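Side-chain contacts in endoglucanase A (Clostridium acetobutylicum, PDB 3IK2), which probably hydrolyses internal beta-1,4-glucosidic bonds in cellulose and related polysaccharides, as a family 44 glycoside hydrolase with a TIM-like barrel: residues Y279-A282 with Q287-T290; F227-F232 with C325-P330. All coordinates share one frame; numbering follows the deposited sequence.

Followed from the N terminus, the chain first meets contact 2 at 227-232, at the start of the short helix 229-234 that follows barrel strand 220-226. It then runs through the next strand, 273-278, and enters contact 1, where 279-282 folds back on 287-290 after only four intervening residues and closes a small hairpin loop. Helices 297-305 and 320-324 come next, and 325-330 completes contact 2, so the short loop sits wholly within the long one. Contact 1 thus shapes the chain leaving one barrel strand, whereas contact 2 joins the segments beyond two successive strands. The centres lie about 14 Å apart, and nearest atoms approach to about 4 Å without touching.

Contact 1: Y279-A282 with Q287-T290; sequences YPEA and QRVT
Arg288 reaches back across the hairpin to the backbone that leaves barrel strand 273-278, and it shows how one guanidinium can bind both within its plane and across its face. Its CG is anti to the backbone N (chi1 -166°) and the chain is extended to NE, which carries the charged group alongside the 280-281 backbone to the carbonyls of Pro280 and Tyr279. NE donates to Pro280 O at 2.8 Å in an almost straight bond, 174° at the hydrogen. NH2 gives a more bent bond to Tyr279 O, 3.0 Å away, approaching from above that carbonyl plane. Both oxygens lie in the guanidinium plane. Glu281 uses the face instead: its chain, bent at chi2, brings OE1 to 3.3 Å from Arg288 CZ, with the carboxylate and guanidinium planes 18° apart. OE1 lies over the centre of the group, well off its plane, so the salt bridge is an electrostatic, stacked pairing without a hydrogen bond; OE2 hydrogen-bonds to Trp320. Val289 follows with a backbone bond, its N lying 2.9 Å from Ala282 O, next to the two-stranded hairpin 283-284/287-288. Its CG2 rests 3.8 Å from Pro280 CB and also approaches Ala282 CB, while helix 297-305 touches the same side chain. At Thr290 the methyl CG2 does the touching, 3.6 Å from Pro280 O. The Tyr279 ring leads away from the hairpin, and its hydroxyl hydrogen-bonds to Glu352. Arg288 thus satisfies two successive carbonyls and holds the 279-280 backbone against the hairpin, while the stacked carboxylate would offset part of its charge.

Contact 2: F227-F232 with C325-P330; sequences FGFSAF and CKWGLP
In this eight-stranded barrel, the short helix after strand 220-226 presses Phe229 into the 3-10 turn 326-328, a buried example of sulfur and aromatic groups gathered round one ring. The phenyl group stands out from the first turn of helix 229-234. A chi1 of -165° turns the ring away from the backbone N, and its CE1, CE2 and CZ thereby reach Cys325, Trp327 and Gly328. Cys325 makes the closest approach: its CB lies 3.5 Å from Phe229 CE2, and its SG is 4.9 Å from the ring centroid in an oblique sulfur-aromatic contact. Trp327 offers the face of its indole to the far end of the phenyl ring, CH2 to Phe229 CZ being 4.0 Å, with the two ring planes inclined at 59°. At the edge of the phenyl ring, in its plane, Gly328 CA comes within 3.8 Å of Phe229 CZ. The turn that presents these groups is tied by Gly328 N to Cys325 O at 2.8 Å. Ile321 of helix 320-324 also packs on Phe229, and Trp250 meets the Trp327 ring nearly at right angles. With no hydrogen bond between the segments, cohesion here rests on close packing and dispersion, to which the polarisable sulfur and indole would contribute, joining the loop regions beyond two neighbouring barrel strands.

Contact 1: Y279-A282 with Q287-T290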
loop_
_atom_site.group_PDB
_atom_site.type_symbol
_atom_site.label_atom_id
_atom_site.label_comp_id
_atom_site.label_asym_id
_atom_site.label_seq_id
_atom_site.Cartn_x
_atom_site.Cartn_y
_atom_site.Cartn_z
ATOM N N TYR A 279 -6.555 -7.262 -0.312
ATOM C CA TYR A 279 -7.913 -6.993 0.094
ATOM C C TYR A 279 -8.292 -8.248 0.826
ATOM O O TYR A 279 -8.343 -9.307 0.210
ATOM C CB TYR A 279 -8.818 -6.768 -1.113
ATOM C CG TYR A 279 -8.470 -5.508 -1.880
ATOM C CD1 TYR A 279 -8.993 -4.252 -1.498
ATOM C CD2 TYR A 279 -7.628 -5.562 -2.994
ATOM C CE1 TYR A 279 -8.674 -3.079 -2.226
ATOM C CE2 TYR A 279 -7.298 -4.387 -3.716
ATOM C CZ TYR A 279 -7.822 -3.152 -3.320
ATOM O OH TYR A 279 -7.505 -1.997 -4.045
ATOM N N PRO A 280 -8.461 -8.150 2.164
ATOM C CA PRO A 280 -8.714 -9.339 2.987
ATOM C C PRO A 280 -9.904 -10.191 2.492
ATOM O O PRO A 280 -10.955 -9.657 2.102
ATOM C CB PRO A 280 -8.980 -8.764 4.395
ATOM C CG PRO A 280 -9.114 -7.267 4.216
ATOM C CD PRO A 280 -8.404 -6.907 2.969
ATOM N N GLU A 281 -9.693 -11.503 2.487
ATOM C CA GLU A 281 -10.716 -12.483 2.173
ATOM C C GLU A 281 -11.456 -12.923 3.442
ATOM O O GLU A 281 -12.493 -13.592 3.371
ATOM C CB GLU A 281 -10.081 -13.698 1.481
ATOM C CG GLU A 281 -9.575 -13.424 0.066
ATOM C CD GLU A 281 -10.653 -13.562 -0.998
ATOM O OE1 GLU A 281 -11.847 -13.441 -0.685
ATOM O OE2 GLU A 281 -10.310 -13.768 -2.175
ATOM N N ALA A 282 -10.913 -12.524 4.594
ATOM C CA ALA A 282 -11.501 -12.779 5.914
ATOM C C ALA A 282 -13.004 -12.494 5.944
ATOM O O ALA A 282 -13.466 -11.455 5.454
ATOM C CB ALA A 282 -10.778 -11.931 6.967
ATOM N N GLN A 287 -20.029 -12.761 5.623
ATOM C CA GLN A 287 -19.661 -11.677 4.692
ATOM C C GLN A 287 -18.158 -11.390 4.702
ATOM O O GLN A 287 -17.527 -11.389 5.757
ATOM C CB GLN A 287 -20.392 -10.353 4.992
ATOM C CG GLN A 287 -21.908 -10.377 4.837
ATOM C CD GLN A 287 -22.374 -10.569 3.391
ATOM O OE1 GLN A 287 -21.749 -10.052 2.428
ATOM N NE2 GLN A 287 -23.476 -11.324 3.227
ATOM N N ARG A 288 -17.616 -11.117 3.520
ATOM C CA ARG A 288 -16.243 -10.653 3.378
ATOM C C ARG A 288 -16.100 -9.261 4.006
ATOM O O ARG A 288 -16.976 -8.401 3.820
ATOM C CB ARG A 288 -15.835 -10.654 1.916
ATOM C CG ARG A 288 -14.355 -10.520 1.709
ATOM C CD ARG A 288 -14.066 -10.567 0.251
ATOM N NE ARG A 288 -12.669 -10.239 0.015
ATOM C CZ ARG A 288 -12.114 -10.158 -1.187
ATOM N NH1 ARG A 288 -12.868 -10.374 -2.259
ATOM N NH2 ARG A 288 -10.823 -9.844 -1.306
ATOM N N VAL A 289 -15.025 -9.051 4.773
ATOM C CA VAL A 289 -14.905 -7.849 5.647
ATOM C C VAL A 289 -14.761 -6.537 4.871
ATOM O O VAL A 289 -14.987 -5.439 5.405
ATOM C CB VAL A 289 -13.769 -8.007 6.711
ATOM C CG1 VAL A 289 -14.014 -9.219 7.573
ATOM C CG2 VAL A 289 -12.358 -8.120 6.042
ATOM N N THR A 290 -14.379 -6.668 3.601
ATOM C CA THR A 290 -14.268 -5.549 2.659
ATOM C C THR A 290 -15.624 -4.868 2.391
ATOM O O THR A 290 -15.664 -3.815 1.772
ATOM C CB THR A 290 -13.657 -6.027 1.295
ATOM O OG1 THR A 290 -14.350 -7.201 0.856
ATOM C CG2 THR A 290 -12.166 -6.375 1.438
#

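Contact 2: F227-F232 with C325-P330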
loop_
_atom_site.group_PDB
_atom_site.type_symbol
_atom_site.label_atom_id
_atom_site.label_comp_id
_atom_site.label_asym_id
_atom_site.label_seq_id
_atom_site.Cartn_x
_atom_site.Cartn_y
_atom_site.Cartn_z
ATOM N N PHE A 227 -2.456 -9.009 -7.507
ATOM C CA PHE A 227 -3.796 -8.635 -7.039
ATOM C C PHE A 227 -4.213 -9.214 -5.677
ATOM O O PHE A 227 -5.102 -8.672 -5.008
ATOM C CB PHE A 227 -4.832 -8.962 -8.132
ATOM C CG PHE A 227 -5.389 -10.385 -8.093
ATOM C CD1 PHE A 227 -6.486 -10.706 -7.285
ATOM C CD2 PHE A 227 -4.868 -11.379 -8.911
ATOM C CE1 PHE A 227 -7.004 -11.998 -7.265
ATOM C CE2 PHE A 227 -5.415 -12.688 -8.920
ATOM C CZ PHE A 227 -6.460 -12.990 -8.090
ATOM N N GLY A 228 -3.585 -10.320 -5.271
ATOM C CA GLY A 228 -4.154 -11.132 -4.191
ATOM C C GLY A 228 -3.592 -12.534 -4.101
ATOM O O GLY A 228 -2.778 -12.927 -4.919
ATOM N N PHE A 229 -4.033 -13.311 -3.105
ATOM C CA PHE A 229 -3.309 -14.520 -2.763
ATOM C C PHE A 229 -3.206 -15.503 -3.922
ATOM O O PHE A 229 -2.197 -16.210 -4.065
ATOM C CB PHE A 229 -3.926 -15.222 -1.531
ATOM C CG PHE A 229 -3.026 -16.245 -0.933
ATOM C CD1 PHE A 229 -2.253 -15.933 0.176
ATOM C CD2 PHE A 229 -2.911 -17.518 -1.510
ATOM C CE1 PHE A 229 -1.391 -16.892 0.737
ATOM C CE2 PHE A 229 -2.039 -18.468 -0.980
ATOM C CZ PHE A 229 -1.287 -18.167 0.155
ATOM N N SER A 230 -4.265 -15.575 -4.716
ATOM C CA SER A 230 -4.290 -16.451 -5.887
ATOM C C SER A 230 -3.123 -16.208 -6.868
ATOM O O SER A 230 -2.534 -17.174 -7.390
ATOM C CB SER A 230 -5.652 -16.352 -6.589
ATOM O OG SER A 230 -5.566 -16.907 -7.882
ATOM N N ALA A 231 -2.777 -14.935 -7.086
ATOM C CA ALA A 231 -1.577 -14.568 -7.867
ATOM C C ALA A 231 -0.282 -14.831 -7.146
ATOM O O ALA A 231 0.719 -15.137 -7.789
ATOM C CB ALA A 231 -1.632 -13.098 -8.312
ATOM N N PHE A 232 -0.267 -14.674 -5.823
ATOM C CA PHE A 232 0.931 -14.997 -5.015
ATOM C C PHE A 232 1.261 -16.475 -5.148
ATOM O O PHE A 232 2.423 -16.884 -5.026
ATOM C CB PHE A 232 0.710 -14.770 -3.503
ATOM C CG PHE A 232 0.246 -13.385 -3.115
ATOM C CD1 PHE A 232 -0.126 -13.134 -1.781
ATOM C CD2 PHE A 232 0.178 -12.323 -4.051
ATOM C CE1 PHE A 232 -0.561 -11.854 -1.384
ATOM C CE2 PHE A 232 -0.266 -11.051 -3.659
ATOM C CZ PHE A 232 -0.641 -10.816 -2.322
ATOM N N CYS A 325 -4.879 -22.663 2.123
ATOM C CA CYS A 325 -3.484 -22.247 1.982
ATOM C C CYS A 325 -2.882 -21.742 3.307
ATOM O O CYS A 325 -2.229 -20.696 3.337
ATOM C CB CYS A 325 -3.344 -21.209 0.855
ATOM S SG CYS A 325 -4.172 -21.689 -0.671
ATOM N N LYS A 326 -3.112 -22.504 4.381
ATOM C CA LYS A 326 -2.591 -22.212 5.716
ATOM C C LYS A 326 -1.112 -21.995 5.669
ATOM O O LYS A 326 -0.575 -21.215 6.461
ATOM C CB LYS A 326 -2.860 -23.364 6.714
ATOM C CG LYS A 326 -4.241 -23.366 7.275
ATOM C CD LYS A 326 -4.563 -24.611 8.095
ATOM C CE LYS A 326 -6.075 -24.797 8.118
ATOM N NZ LYS A 326 -6.746 -23.510 8.621
ATOM N N TRP A 327 -0.446 -22.684 4.746
ATOM C CA TRP A 327 1.002 -22.524 4.587
ATOM C C TRP A 327 1.440 -21.077 4.259
ATOM O O TRP A 327 2.608 -20.706 4.525
ATOM C CB TRP A 327 1.558 -23.502 3.546
ATOM C CG TRP A 327 0.855 -23.416 2.208
ATOM C CD1 TRP A 327 -0.169 -24.198 1.781
ATOM C CD2 TRP A 327 1.114 -22.475 1.144
ATOM N NE1 TRP A 327 -0.558 -23.825 0.526
ATOM C CE2 TRP A 327 0.208 -22.765 0.109
ATOM C CE3 TRP A 327 2.016 -21.407 0.971
ATOM C CZ2 TRP A 327 0.176 -22.030 -1.095
ATOM C CZ3 TRP A 327 1.979 -20.690 -0.222
ATOM C CH2 TRP A 327 1.077 -21.016 -1.243
ATOM N N GLY A 328 0.529 -20.288 3.678
ATOM C CA GLY A 328 0.833 -18.914 3.251
ATOM C C GLY A 328 0.499 -17.810 4.252
ATOM O O GLY A 328 0.620 -16.611 3.939
ATOM N N LEU A 329 0.040 -18.216 5.441
ATOM C CA LEU A 329 -0.328 -17.285 6.505
ATOM C C LEU A 329 0.428 -17.646 7.806
ATOM O O LEU A 329 0.665 -18.813 8.063
ATOM C CB LEU A 329 -1.842 -17.284 6.727
ATOM C CG LEU A 329 -2.721 -16.745 5.584
ATOM C CD1 LEU A 329 -4.261 -16.771 5.952
ATOM C CD2 LEU A 329 -2.280 -15.336 5.106
ATOM N N PRO A 330 0.834 -16.645 8.615
ATOM C CA PRO A 330 0.572 -15.219 8.442
ATOM C C PRO A 330 1.334 -14.636 7.254
ATOM O O PRO A 330 2.457 -15.033 7.003
ATOM C CB PRO A 330 1.060 -14.621 9.770
ATOM C CG PRO A 330 2.177 -15.535 10.194
ATOM C CD PRO A 330 1.601 -16.902 9.849
#